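Local coordinates for protein Vv2_1132 (Vibrio vulnificus CMCP6, PDB 5Y9S) that probably regulates transcription as a tetrameric LysR-type regulator, binding DNA through a helix-turn-helix domain and sensing a ligand through a periplasmic-binding-protein-like domain, at residues T100-L106 with H149-F155; F143-E147 with L168-L172; F210-V215 with Q276-D280; L282-S286 with W298-D302. All blocks are in the same frame, centred on the assembly; numbering follows the deposited sequence.

Interaction 1 (T100-L106 with H149-F155)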
loop_
_atom_site.group_PDB
_atom_site.type_symbol
_atom_site.label_atom_id
_atom_site.label_comp_id
_atom_site.label_asym_id
_atom_site.label_seq_id
_atom_site.Cartn_x
_atom_site.Cartn_y
_atom_site.Cartn_z
ATOM N N THR D 100 -25.449 -27.194 4.323
ATOM C CA THR D 100 -24.054 -27.255 3.927
ATOM C C THR D 100 -23.201 -27.559 5.150
ATOM O O THR D 100 -23.301 -26.874 6.174
ATOM C CB THR D 100 -23.588 -25.944 3.283
ATOM O OG1 THR D 100 -24.326 -25.688 2.078
ATOM C CG2 THR D 100 -22.114 -26.024 2.959
ATOM N N VAL D 101 -22.371 -28.589 5.037
ATOM C CA VAL D 101 -21.382 -28.928 6.047
ATOM C C VAL D 101 -20.039 -28.397 5.560
ATOM O O VAL D 101 -19.586 -28.751 4.462
ATOM C CB VAL D 101 -21.336 -30.445 6.296
ATOM C CG1 VAL D 101 -20.438 -30.770 7.482
ATOM C CG2 VAL D 101 -22.741 -30.988 6.532
ATOM N N ARG D 102 -19.426 -27.520 6.362
ATOM C CA ARG D 102 -18.163 -26.864 6.027
ATOM C C ARG D 102 -17.025 -27.676 6.632
ATOM O O ARG D 102 -17.010 -27.920 7.841
ATOM C CB ARG D 102 -18.138 -25.424 6.547
ATOM C CG ARG D 102 -18.803 -24.399 5.619
ATOM C CD ARG D 102 -19.407 -23.204 6.384
ATOM N NE ARG D 102 -19.928 -23.570 7.706
ATOM C CZ ARG D 102 -20.133 -22.706 8.700
ATOM N NH1 ARG D 102 -20.612 -23.130 9.862
ATOM N NH2 ARG D 102 -19.848 -21.413 8.540
ATOM N N ILE D 103 -16.089 -28.112 5.792
ATOM C CA ILE D 103 -15.030 -29.024 6.207
ATOM C C ILE D 103 -13.695 -28.416 5.812
ATOM O O ILE D 103 -13.533 -27.952 4.679
ATOM C CB ILE D 103 -15.209 -30.418 5.580
ATOM C CG1 ILE D 103 -16.514 -31.057 6.083
ATOM C CG2 ILE D 103 -14.021 -31.274 5.902
ATOM C CD1 ILE D 103 -17.005 -32.232 5.268
ATOM N N VAL D 104 -12.757 -28.385 6.754
ATOM C CA VAL D 104 -11.398 -27.909 6.525
ATOM C C VAL D 104 -10.443 -29.046 6.865
ATOM O O VAL D 104 -10.709 -29.832 7.782
ATOM C CB VAL D 104 -11.084 -26.658 7.376
ATOM C CG1 VAL D 104 -11.216 -26.973 8.856
ATOM C CG2 VAL D 104 -9.691 -26.155 7.105
ATOM N N CYS D 105 -9.345 -29.144 6.120
ATOM C CA CYS D 105 -8.333 -30.170 6.349
ATOM C C CYS D 105 -7.121 -29.868 5.485
ATOM O O CYS D 105 -7.117 -28.932 4.679
ATOM C CB CYS D 105 -8.846 -31.567 6.023
ATOM S SG CYS D 105 -9.437 -31.691 4.316
ATOM N N LEU D 106 -6.098 -30.694 5.655
ATOM C CA LEU D 106 -4.920 -30.606 4.815
ATOM C C LEU D 106 -5.251 -31.105 3.415
ATOM O O LEU D 106 -6.208 -31.863 3.211
ATOM C CB LEU D 106 -3.771 -31.419 5.408
ATOM C CG LEU D 106 -3.231 -30.856 6.723
ATOM C CD1 LEU D 106 -4.023 -31.400 7.946
ATOM C CD2 LEU D 106 -1.736 -31.120 6.827
ATOM N N HIS D 149 -17.389 -20.779 14.481
ATOM C CA HIS D 149 -18.400 -21.389 13.610
ATOM C C HIS D 149 -18.249 -20.967 12.144
ATOM O O HIS D 149 -19.195 -21.091 11.349
ATOM C CB HIS D 149 -19.813 -21.087 14.107
ATOM C CG HIS D 149 -20.027 -21.438 15.545
ATOM N ND1 HIS D 149 -20.530 -22.657 15.949
ATOM C CD2 HIS D 149 -19.802 -20.732 16.678
ATOM C CE1 HIS D 149 -20.601 -22.689 17.267
ATOM N NE2 HIS D 149 -20.166 -21.534 17.734
ATOM N N SER D 150 -17.070 -20.469 11.755
ATOM C CA SER D 150 -16.819 -20.208 10.342
ATOM C C SER D 150 -16.583 -21.490 9.560
ATOM O O SER D 150 -16.610 -21.459 8.323
ATOM C CB SER D 150 -15.624 -19.258 10.181
ATOM O OG SER D 150 -14.419 -19.833 10.656
ATOM N N THR D 151 -16.343 -22.604 10.250
ATOM C CA THR D 151 -16.288 -23.928 9.643
ATOM C C THR D 151 -16.870 -24.916 10.638
ATOM O O THR D 151 -16.967 -24.627 11.830
ATOM C CB THR D 151 -14.861 -24.341 9.246
ATOM O OG1 THR D 151 -14.929 -25.407 8.293
ATOM C CG2 THR D 151 -14.081 -24.813 10.455
ATOM N N ASP D 152 -17.262 -26.086 10.138
ATOM C CA ASP D 152 -17.996 -27.062 10.940
ATOM C C ASP D 152 -17.162 -28.247 11.400
ATOM O O ASP D 152 -17.338 -28.711 12.532
ATOM C CB ASP D 152 -19.195 -27.578 10.150
ATOM C CG ASP D 152 -20.101 -26.454 9.697
ATOM O OD1 ASP D 152 -20.489 -26.439 8.513
ATOM O OD2 ASP D 152 -20.408 -25.576 10.533
ATOM N N LEU D 153 -16.282 -28.771 10.548
ATOM C CA LEU D 153 -15.479 -29.933 10.901
ATOM C C LEU D 153 -14.047 -29.731 10.440
ATOM O O LEU D 153 -13.783 -29.071 9.433
ATOM C CB LEU D 153 -16.018 -31.233 10.301
ATOM C CG LEU D 153 -17.455 -31.617 10.658
ATOM C CD1 LEU D 153 -17.980 -32.651 9.676
ATOM C CD2 LEU D 153 -17.513 -32.140 12.077
ATOM N N LEU D 154 -13.129 -30.315 11.194
ATOM C CA LEU D 154 -11.719 -30.300 10.854
ATOM C C LEU D 154 -11.208 -31.732 10.929
ATOM O O LEU D 154 -11.383 -32.401 11.950
ATOM C CB LEU D 154 -10.948 -29.377 11.802
ATOM C CG LEU D 154 -9.448 -29.623 11.877
ATOM C CD1 LEU D 154 -8.722 -28.996 10.671
ATOM C CD2 LEU D 154 -8.881 -29.117 13.195
ATOM N N PHE D 155 -10.623 -32.215 9.843
ATOM C CA PHE D 155 -9.965 -33.517 9.825
ATOM C C PHE D 155 -8.464 -33.296 9.871
ATOM O O PHE D 155 -7.947 -32.426 9.163
ATOM C CB PHE D 155 -10.349 -34.299 8.576
ATOM C CG PHE D 155 -11.756 -34.767 8.583
ATOM C CD1 PHE D 155 -12.777 -33.922 8.185
ATOM C CD2 PHE D 155 -12.069 -36.047 9.002
ATOM C CE1 PHE D 155 -14.090 -34.345 8.201
ATOM C CE2 PHE D 155 -13.379 -36.481 9.025
ATOM C CZ PHE D 155 -14.394 -35.632 8.629
#
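Ile-103 and Leu-153 lie side by side on one face of a pair of parallel strands, and Leu-153 CD1 also reaches Val-101 CG1 at 3.8 Å. Ile-103 CG2 meets the edge of the Phe-155 ring, 3.7 Å from Phe-155 CD1. On the other face Val-104 CG1 packs on Leu-154 CD1; its chi1 of 60° sets this methyl between the backbone N and the carbonyl carbon, touching Thr-151 CG2 too. Aliphatic side chains, valine, isoleucine and leucine, suit strands covered by helices on both faces. Backbone bonds include Val-104 N to Leu-153 O (2.9 Å) and Phe-155 N to Val-104 O (3.2 Å).

At the polar end, Arg-102 grips Asp-152 side-on. Arg-102 NE meets Asp-152 OD1 at 3.0 Å, in the guanidinium plane. Arg-102 NH1 meets Asp-152 OD2 on the syn side, tilted out of the carboxylate plane, at 2.5 Å, unusually short and no measure of strength. Asp-152 OD1 also accepts the Arg-102 backbone N on its anti side, so a single aspartate fixes both ends of the arginine. His-149 O receives weak bonds from NH1 and NH2.

Arg-291 forms a second salt bridge to Asp-152. Strand 129-134 pairs with the far edge of strand 100-105, while helix 139-147 covers the Val-104 and Leu-154 face and helices 114-120 and 292-300 cover the other, as in periplasmic-binding-protein-like subdomains.

Interaction 2 (F143-E147 with L168-L172)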
loop_
_atom_site.group_PDB
_atom_site.type_symbol
_atom_site.label_atom_id
_atom_site.label_comp_id
_atom_site.label_asym_id
_atom_site.label_seq_id
_atom_site.Cartn_x
_atom_site.Cartn_y
_atom_site.Cartn_z
ATOM N N PHE D 143 -8.636 -24.594 14.721
ATOM C CA PHE D 143 -9.358 -24.579 15.993
ATOM C C PHE D 143 -10.114 -23.265 16.144
ATOM O O PHE D 143 -11.294 -23.257 16.503
ATOM C CB PHE D 143 -8.399 -24.774 17.175
ATOM C CG PHE D 143 -7.896 -26.183 17.334
ATOM C CD1 PHE D 143 -8.367 -27.201 16.527
ATOM C CD2 PHE D 143 -6.951 -26.484 18.303
ATOM C CE1 PHE D 143 -7.904 -28.504 16.682
ATOM C CE2 PHE D 143 -6.484 -27.783 18.466
ATOM C CZ PHE D 143 -6.957 -28.795 17.658
ATOM N N GLN D 144 -9.449 -22.146 15.828
ATOM C CA GLN D 144 -10.090 -20.839 15.928
ATOM C C GLN D 144 -11.314 -20.764 15.020
ATOM O O GLN D 144 -12.339 -20.183 15.395
ATOM C CB GLN D 144 -9.081 -19.734 15.584
ATOM C CG GLN D 144 -9.489 -18.339 16.020
ATOM C CD GLN D 144 -9.557 -18.225 17.535
ATOM O OE1 GLN D 144 -8.585 -18.556 18.248
ATOM N NE2 GLN D 144 -10.712 -17.763 18.043
ATOM N N MET D 145 -11.231 -21.354 13.822
ATOM C CA MET D 145 -12.397 -21.342 12.939
ATOM C C MET D 145 -13.531 -22.184 13.508
ATOM O O MET D 145 -14.703 -21.835 13.342
ATOM C CB MET D 145 -12.051 -21.836 11.539
ATOM C CG MET D 145 -11.357 -20.826 10.685
ATOM S SD MET D 145 -10.254 -21.701 9.570
ATOM C CE MET D 145 -11.349 -22.032 8.228
ATOM N N LEU D 146 -13.213 -23.314 14.144
ATOM C CA LEU D 146 -14.264 -24.087 14.797
ATOM C C LEU D 146 -14.991 -23.225 15.826
ATOM O O LEU D 146 -16.226 -23.136 15.815
ATOM C CB LEU D 146 -13.666 -25.343 15.436
ATOM C CG LEU D 146 -13.280 -26.464 14.459
ATOM C CD1 LEU D 146 -12.890 -27.709 15.207
ATOM C CD2 LEU D 146 -14.412 -26.791 13.519
ATOM N N GLU D 147 -14.228 -22.539 16.691
ATOM C CA GLU D 147 -14.820 -21.672 17.708
ATOM C C GLU D 147 -15.701 -20.599 17.076
ATOM O O GLU D 147 -16.831 -20.374 17.517
ATOM C CB GLU D 147 -13.718 -21.035 18.555
ATOM C CG GLU D 147 -13.003 -21.998 19.494
ATOM C CD GLU D 147 -11.804 -21.356 20.186
ATOM O OE1 GLU D 147 -10.651 -21.763 19.902
ATOM O OE2 GLU D 147 -12.019 -20.438 21.012
ATOM N N LEU D 168 -8.807 -28.136 25.869
ATOM C CA LEU D 168 -9.709 -27.828 24.759
ATOM C C LEU D 168 -11.156 -28.312 24.890
ATOM O O LEU D 168 -12.000 -27.838 24.114
ATOM C CB LEU D 168 -9.143 -28.397 23.451
ATOM C CG LEU D 168 -7.881 -27.711 22.912
ATOM C CD1 LEU D 168 -7.330 -28.474 21.700
ATOM C CD2 LEU D 168 -8.116 -26.222 22.590
ATOM N N GLU D 169 -11.492 -29.228 25.808
ATOM C CA GLU D 169 -12.809 -29.854 25.660
ATOM C C GLU D 169 -13.960 -29.018 26.212
ATOM O O GLU D 169 -15.111 -29.445 26.103
ATOM C CB GLU D 169 -12.853 -31.259 26.272
ATOM C CG GLU D 169 -11.933 -31.550 27.421
ATOM C CD GLU D 169 -12.063 -32.999 27.851
ATOM O OE1 GLU D 169 -12.688 -33.778 27.096
ATOM O OE2 GLU D 169 -11.561 -33.360 28.937
ATOM N N ASP D 170 -13.694 -27.838 26.763
ATOM C CA ASP D 170 -14.736 -26.832 26.937
ATOM C C ASP D 170 -15.144 -26.170 25.621
ATOM O O ASP D 170 -16.120 -25.406 25.594
ATOM C CB ASP D 170 -14.253 -25.758 27.920
ATOM C CG ASP D 170 -12.789 -25.354 27.679
ATOM O OD1 ASP D 170 -11.936 -26.267 27.526
ATOM O OD2 ASP D 170 -12.493 -24.129 27.645
ATOM N N LYS D 171 -14.418 -26.440 24.533
ATOM C CA LYS D 171 -14.585 -25.703 23.287
ATOM C C LYS D 171 -14.760 -26.648 22.099
ATOM O O LYS D 171 -15.664 -26.460 21.273
ATOM C CB LYS D 171 -13.379 -24.785 23.068
ATOM C CG LYS D 171 -13.185 -23.722 24.145
ATOM C CD LYS D 171 -12.451 -22.478 23.619
ATOM C CE LYS D 171 -10.938 -22.701 23.479
ATOM N NZ LYS D 171 -10.191 -21.428 23.172
ATOM N N LEU D 172 -13.901 -27.662 22.007
ATOM C CA LEU D 172 -13.881 -28.593 20.890
ATOM C C LEU D 172 -14.127 -30.013 21.368
ATOM O O LEU D 172 -13.722 -30.394 22.475
ATOM C CB LEU D 172 -12.541 -28.561 20.145
ATOM C CG LEU D 172 -12.029 -27.171 19.798
ATOM C CD1 LEU D 172 -10.633 -27.227 19.186
ATOM C CD2 LEU D 172 -13.010 -26.502 18.864
#
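In the substrate-binding-type domain of this LysR regulator, the C-terminal part of helix 139-147 packs against the turn that leads into strand 172-186. Phe-143 on the helix and Leu-172 at the start of the strand form its apolar heart in a CH-pi contact: Leu-172 CD1 stands over one face of the ring, 3.6 Å from the centroid and 20° off the normal. The other methyl of the same leucine, CD2, lies 3.7 Å from Leu-146 CB, so the branched end straddles two residues on neighbouring turns of the helix. Leucine fits here because its fork can serve both at once.

Leu-168 adds its CD1 at 3.4 Å from Phe-143 CE2. The turn holds it close by backbone bonds, since Leu-168 O accepts from both Lys-171 N and Leu-172 N. Phe-143 also meets Tyr-284 of the same chain and, edge-to-face, Tyr-61 of the second subunit, which packs on Leu-168 too; a large aromatic ring thus links the helix, the turn and the subunit interface.

At the more polar margin Glu-147 extends across to Lys-171, whose chain bends at chi3 (-77°) and lays its CD and CE along the carboxylate. The salt bridge closes there, with Lys-171 NZ 3.0 Å from Glu-147 OE2 and placed 46° out of the carboxylate plane.

Interaction 3 (F210-V215 with Q276-D280)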
loop_
_atom_site.group_PDB
_atom_site.type_symbol
_atom_site.label_atom_id
_atom_site.label_comp_id
_atom_site.label_asym_id
_atom_site.label_seq_id
_atom_site.Cartn_x
_atom_site.Cartn_y
_atom_site.Cartn_z
ATOM N N PHE D 210 3.138 -32.722 8.986
ATOM C CA PHE D 210 2.988 -33.666 10.086
ATOM C C PHE D 210 3.738 -34.971 9.810
ATOM O O PHE D 210 4.401 -35.517 10.706
ATOM C CB PHE D 210 1.523 -33.972 10.351
ATOM C CG PHE D 210 1.337 -35.069 11.351
ATOM C CD1 PHE D 210 1.484 -34.807 12.706
ATOM C CD2 PHE D 210 1.062 -36.369 10.949
ATOM C CE1 PHE D 210 1.337 -35.805 13.640
ATOM C CE2 PHE D 210 0.895 -37.380 11.895
ATOM C CZ PHE D 210 1.019 -37.091 13.239
ATOM N N LEU D 211 3.650 -35.490 8.577
ATOM C CA LEU D 211 4.159 -36.839 8.349
ATOM C C LEU D 211 5.670 -36.894 8.447
ATOM O O LEU D 211 6.222 -37.925 8.838
ATOM C CB LEU D 211 3.670 -37.388 7.001
ATOM C CG LEU D 211 2.149 -37.559 7.001
ATOM C CD1 LEU D 211 1.620 -37.818 5.610
ATOM C CD2 LEU D 211 1.791 -38.668 7.952
ATOM N N SER D 212 6.352 -35.801 8.124
ATOM C CA SER D 212 7.795 -35.759 8.322
ATOM C C SER D 212 8.148 -35.880 9.798
ATOM O O SER D 212 9.098 -36.582 10.175
ATOM C CB SER D 212 8.341 -34.454 7.759
ATOM O OG SER D 212 9.641 -34.190 8.238
ATOM N N LYS D 213 7.415 -35.157 10.643
ATOM C CA LYS D 213 7.663 -35.169 12.073
ATOM C C LYS D 213 7.318 -36.507 12.698
ATOM O O LYS D 213 7.729 -36.769 13.832
ATOM C CB LYS D 213 6.867 -34.044 12.724
ATOM C CG LYS D 213 7.186 -32.684 12.115
ATOM C CD LYS D 213 6.083 -31.684 12.390
ATOM C CE LYS D 213 6.493 -30.315 11.905
ATOM N NZ LYS D 213 7.972 -30.177 11.967
ATOM N N VAL D 214 6.590 -37.359 11.978
ATOM C CA VAL D 214 6.222 -38.689 12.454
ATOM C C VAL D 214 7.177 -39.727 11.869
ATOM O O VAL D 214 7.567 -40.691 12.543
ATOM C CB VAL D 214 4.753 -38.985 12.097
ATOM C CG1 VAL D 214 4.497 -40.458 11.920
ATOM C CG2 VAL D 214 3.884 -38.467 13.183
ATOM N N VAL D 215 7.596 -39.516 10.627
ATOM C CA VAL D 215 8.391 -40.512 9.923
ATOM C C VAL D 215 9.867 -40.387 10.261
ATOM O O VAL D 215 10.540 -41.387 10.534
ATOM C CB VAL D 215 8.135 -40.398 8.404
ATOM C CG1 VAL D 215 9.204 -41.149 7.627
ATOM C CG2 VAL D 215 6.749 -40.924 8.070
ATOM N N GLN D 276 6.796 -49.827 10.669
ATOM C CA GLN D 276 5.546 -49.208 10.261
ATOM C C GLN D 276 5.054 -48.334 11.409
ATOM O O GLN D 276 4.881 -48.818 12.535
ATOM C CB GLN D 276 4.527 -50.288 9.881
ATOM C CG GLN D 276 5.193 -51.457 9.142
ATOM C CD GLN D 276 4.218 -52.467 8.563
ATOM O OE1 GLN D 276 4.512 -53.133 7.566
ATOM N NE2 GLN D 276 3.055 -52.592 9.187
ATOM N N ILE D 277 4.843 -47.055 11.126
ATOM C CA ILE D 277 4.636 -46.046 12.159
ATOM C C ILE D 277 3.139 -45.863 12.364
ATOM O O ILE D 277 2.436 -45.515 11.401
ATOM C CB ILE D 277 5.292 -44.713 11.791
ATOM C CG1 ILE D 277 6.779 -44.914 11.507
ATOM C CG2 ILE D 277 5.093 -43.742 12.927
ATOM C CD1 ILE D 277 7.371 -43.841 10.662
ATOM N N PRO D 278 2.621 -46.039 13.587
ATOM C CA PRO D 278 1.183 -45.867 13.827
ATOM C C PRO D 278 0.776 -44.406 13.770
ATOM O O PRO D 278 1.538 -43.514 14.148
ATOM C CB PRO D 278 0.995 -46.418 15.243
ATOM C CG PRO D 278 2.277 -46.098 15.928
ATOM C CD PRO D 278 3.351 -46.295 14.846
ATOM N N ILE D 279 -0.464 -44.175 13.345
ATOM C CA ILE D 279 -0.950 -42.826 13.106
ATOM C C ILE D 279 -2.469 -42.833 13.218
ATOM O O ILE D 279 -3.130 -43.815 12.864
ATOM C CB ILE D 279 -0.453 -42.317 11.733
ATOM C CG1 ILE D 279 -0.072 -40.864 11.812
ATOM C CG2 ILE D 279 -1.460 -42.552 10.615
ATOM C CD1 ILE D 279 0.721 -40.488 10.624
ATOM N N ASP D 280 -3.020 -41.740 13.742
ATOM C CA ASP D 280 -4.459 -41.593 13.931
ATOM C C ASP D 280 -4.944 -40.388 13.145
ATOM O O ASP D 280 -4.241 -39.378 13.046
ATOM C CB ASP D 280 -4.851 -41.406 15.416
ATOM C CG ASP D 280 -4.067 -42.298 16.362
ATOM O OD1 ASP D 280 -3.962 -43.515 16.101
ATOM O OD2 ASP D 280 -3.576 -41.779 17.385
#
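This is an apolar helix-on-sheet contact in the periplasmic-binding-protein-like domain, where the first turns of helix 210-220 rest against the beginning of strand 277-286. The short segments run roughly antiparallel, at 144°, with their axes 9.9 Å apart. That separation suits side chains interleaving between a helix and a strand, and apolar side chains, aliphatic but for Phe-210, supply the join.

Ile-277 and Ile-279, two apart on the strand, both turn toward the helix. Val-214 sits between the isoleucines: its CG1 is 3.5 Å from Ile-277 CG2, a tight pair in which the side chains slide past each other, and 4.0 Å from Ile-279 CD1. Ile-277 CD1 reaches further round the helix to Val-215, lying 3.6 Å from its CA. Beta-branched residues present broad, rather rigid surfaces for such a fit.

Beyond the contact, Val-215 and Ile-279 also pack on Val-182 of strand 172-186, and the Phe-210 ring lies nearly parallel to that of Tyr-157. With CG of Phe-210 anti to its N, chi1 of 173° swings the ring so that its edge meets Ile-279; CD1 of this isoleucine lies 3.4 Å from both Phe-210 CE2 and Leu-211 CD2.

Interaction 4 (L282-S286 with W298-D302)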
loop_
_atom_site.group_PDB
_atom_site.type_symbol
_atom_site.label_atom_id
_atom_site.label_comp_id
_atom_site.label_asym_id
_atom_site.label_seq_id
_atom_site.Cartn_x
_atom_site.Cartn_y
_atom_site.Cartn_z
ATOM N N LEU D 282 -8.004 -37.703 13.086
ATOM C CA LEU D 282 -9.002 -37.189 14.007
ATOM C C LEU D 282 -9.977 -36.294 13.267
ATOM O O LEU D 282 -9.628 -35.669 12.263
ATOM C CB LEU D 282 -8.339 -36.406 15.145
ATOM C CG LEU D 282 -7.270 -37.260 15.823
ATOM C CD1 LEU D 282 -6.501 -36.494 16.876
ATOM C CD2 LEU D 282 -7.939 -38.490 16.407
ATOM N N CYS D 283 -11.209 -36.258 13.762
ATOM C CA CYS D 283 -12.176 -35.252 13.356
ATOM C C CYS D 283 -12.554 -34.430 14.580
ATOM O O CYS D 283 -12.961 -34.990 15.604
ATOM C CB CYS D 283 -13.410 -35.886 12.721
ATOM S SG CYS D 283 -14.555 -34.631 12.107
ATOM N N TYR D 284 -12.409 -33.112 14.471
ATOM C CA TYR D 284 -12.726 -32.148 15.515
ATOM C C TYR D 284 -13.986 -31.370 15.172
ATOM O O TYR D 284 -14.252 -31.083 13.999
ATOM C CB TYR D 284 -11.606 -31.133 15.695
ATOM C CG TYR D 284 -10.410 -31.640 16.427
ATOM C CD1 TYR D 284 -10.340 -31.557 17.806
ATOM C CD2 TYR D 284 -9.321 -32.156 15.736
ATOM C CE1 TYR D 284 -9.225 -31.996 18.484
ATOM C CE2 TYR D 284 -8.203 -32.597 16.408
ATOM C CZ TYR D 284 -8.163 -32.523 17.782
ATOM O OH TYR D 284 -7.052 -32.970 18.461
ATOM N N ARG D 285 -14.733 -30.982 16.210
ATOM C CA ARG D 285 -15.905 -30.133 16.027
ATOM C C ARG D 285 -16.052 -29.189 17.214
ATOM O O ARG D 285 -15.405 -29.350 18.250
ATOM C CB ARG D 285 -17.168 -30.969 15.829
ATOM C CG ARG D 285 -17.820 -31.412 17.119
ATOM C CD ARG D 285 -19.298 -31.760 16.910
ATOM N NE ARG D 285 -19.743 -32.775 17.861
ATOM C CZ ARG D 285 -20.868 -33.475 17.749
ATOM N NH1 ARG D 285 -21.693 -33.279 16.725
ATOM N NH2 ARG D 285 -21.165 -34.382 18.668
ATOM N N SER D 286 -16.914 -28.186 17.048
ATOM C CA SER D 286 -17.201 -27.231 18.108
ATOM C C SER D 286 -18.281 -27.765 19.032
ATOM O O SER D 286 -19.293 -28.307 18.577
ATOM C CB SER D 286 -17.666 -25.889 17.544
ATOM O OG SER D 286 -17.945 -24.997 18.611
ATOM N N TRP D 298 -21.645 -36.042 11.679
ATOM C CA TRP D 298 -20.808 -36.546 12.764
ATOM C C TRP D 298 -21.282 -37.914 13.242
ATOM O O TRP D 298 -20.472 -38.833 13.418
ATOM C CB TRP D 298 -20.796 -35.536 13.909
ATOM C CG TRP D 298 -19.985 -35.942 15.077
ATOM C CD1 TRP D 298 -20.354 -36.799 16.074
ATOM C CD2 TRP D 298 -18.656 -35.506 15.394
ATOM N NE1 TRP D 298 -19.338 -36.923 16.990
ATOM C CE2 TRP D 298 -18.283 -36.142 16.596
ATOM C CE3 TRP D 298 -17.748 -34.638 14.781
ATOM C CZ2 TRP D 298 -17.035 -35.937 17.196
ATOM C CZ3 TRP D 298 -16.508 -34.433 15.379
ATOM C CH2 TRP D 298 -16.164 -35.084 16.572
ATOM N N GLN D 299 -22.594 -38.078 13.434
ATOM C CA GLN D 299 -23.124 -39.351 13.912
ATOM C C GLN D 299 -22.881 -40.480 12.926
ATOM O O GLN D 299 -22.994 -41.651 13.301
ATOM C CB GLN D 299 -24.622 -39.226 14.210
ATOM C CG GLN D 299 -24.946 -39.075 15.696
ATOM C CD GLN D 299 -24.905 -37.627 16.183
ATOM O OE1 GLN D 299 -24.875 -36.689 15.391
ATOM N NE2 GLN D 299 -24.900 -37.447 17.498
ATOM N N GLU D 300 -22.543 -40.166 11.680
ATOM C CA GLU D 300 -22.301 -41.222 10.710
ATOM C C GLU D 300 -20.861 -41.745 10.750
ATOM O O GLU D 300 -20.631 -42.923 10.440
ATOM C CB GLU D 300 -22.674 -40.721 9.309
ATOM C CG GLU D 300 -23.324 -41.784 8.421
ATOM C CD GLU D 300 -22.364 -42.897 8.080
ATOM O OE1 GLU D 300 -21.224 -42.588 7.673
ATOM O OE2 GLU D 300 -22.739 -44.076 8.223
ATOM N N ILE D 301 -19.892 -40.926 11.151
ATOM C CA ILE D 301 -18.493 -41.353 11.247
ATOM C C ILE D 301 -18.203 -41.612 12.726
ATOM O O ILE D 301 -17.708 -40.746 13.449
ATOM C CB ILE D 301 -17.530 -40.326 10.640
ATOM C CG1 ILE D 301 -17.946 -38.902 10.994
ATOM C CG2 ILE D 301 -17.447 -40.452 9.123
ATOM C CD1 ILE D 301 -16.979 -37.870 10.490
ATOM N N ASP D 302 -18.513 -42.824 13.186
ATOM C CA ASP D 302 -18.191 -43.251 14.555
ATOM C C ASP D 302 -18.327 -44.769 14.695
ATOM O O ASP D 302 -17.956 -45.347 15.720
ATOM C CB ASP D 302 -19.089 -42.543 15.582
ATOM C CG ASP D 302 -18.330 -41.515 16.420
ATOM O OD1 ASP D 302 -17.085 -41.484 16.343
ATOM O OD2 ASP D 302 -18.976 -40.736 17.155
#
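Strand 282-286 approaches the end of helix 292-300 most closely at Arg-285 and Trp-298, whose CA atoms are 8.7 Å apart, a gap bridged by their long side chains. The guanidinium of Arg-285 lies flat on the indole, its plane turned only 8° from that of the ring. CZ stands 3.6 Å above the centroid of the five-membered ring, 4° off the normal, a nearly centred cation-pi contact. The aliphatic part of the arginine follows the same face, with CG 4.1 Å from the centroid of the six-membered ring. A chi1 of 85° and an extended chain beyond CG lay the whole side chain along the indole, and the two fused rings of tryptophan receive both the apolar stem and the charged head.

Glu-173 and Asp-295 form salt bridges to Arg-285 NE and NH1, respectively, which would fix the rotation of the guanidinium and probably help balance its charge over the ring. Cys-283 comes from a different direction: SG is 3.8 Å from Trp-298 CZ3, an oblique sulfur-aromatic contact, and its backbone O lies 3.3 Å from CH2. The small thiol also approaches Ile-301 CD1 at 4.4 Å.

Strand 277-286 runs between strands 153-157 and 172-186, antiparallel to both. Helix 292-300 covers the face bearing Cys-283, where Trp-298 touches Leu-153 and Cys-175, while Tyr-284, on the other face of the strand, meets the ring of Phe-143.

How the interactions relate
Interactions 1, 3 and 4 are largely buried; interaction 2 is only partly buried and, like interaction 3, touches the second subunit. All four reach one mixed sheet, interaction 2 at Leu-172. Strand 277-286 serves interactions 3 and 4, whose centres lie about 22 Å apart. Interaction 4 joins interaction 1 through strand 153-157: Leu-154 O lies 2.8 Å from Tyr-284 N, a probable hydrogen bond. Interactions 1 and 2 meet where Thr-151 and Leu-154 pack on helix 139-147. The chemistry differs accordingly: strand pairing with a salt bridge at one end in 1, a leucine-aromatic cluster with a charged margin in 2, purely aliphatic and aromatic packing in 3, and cation-pi stacking in 4.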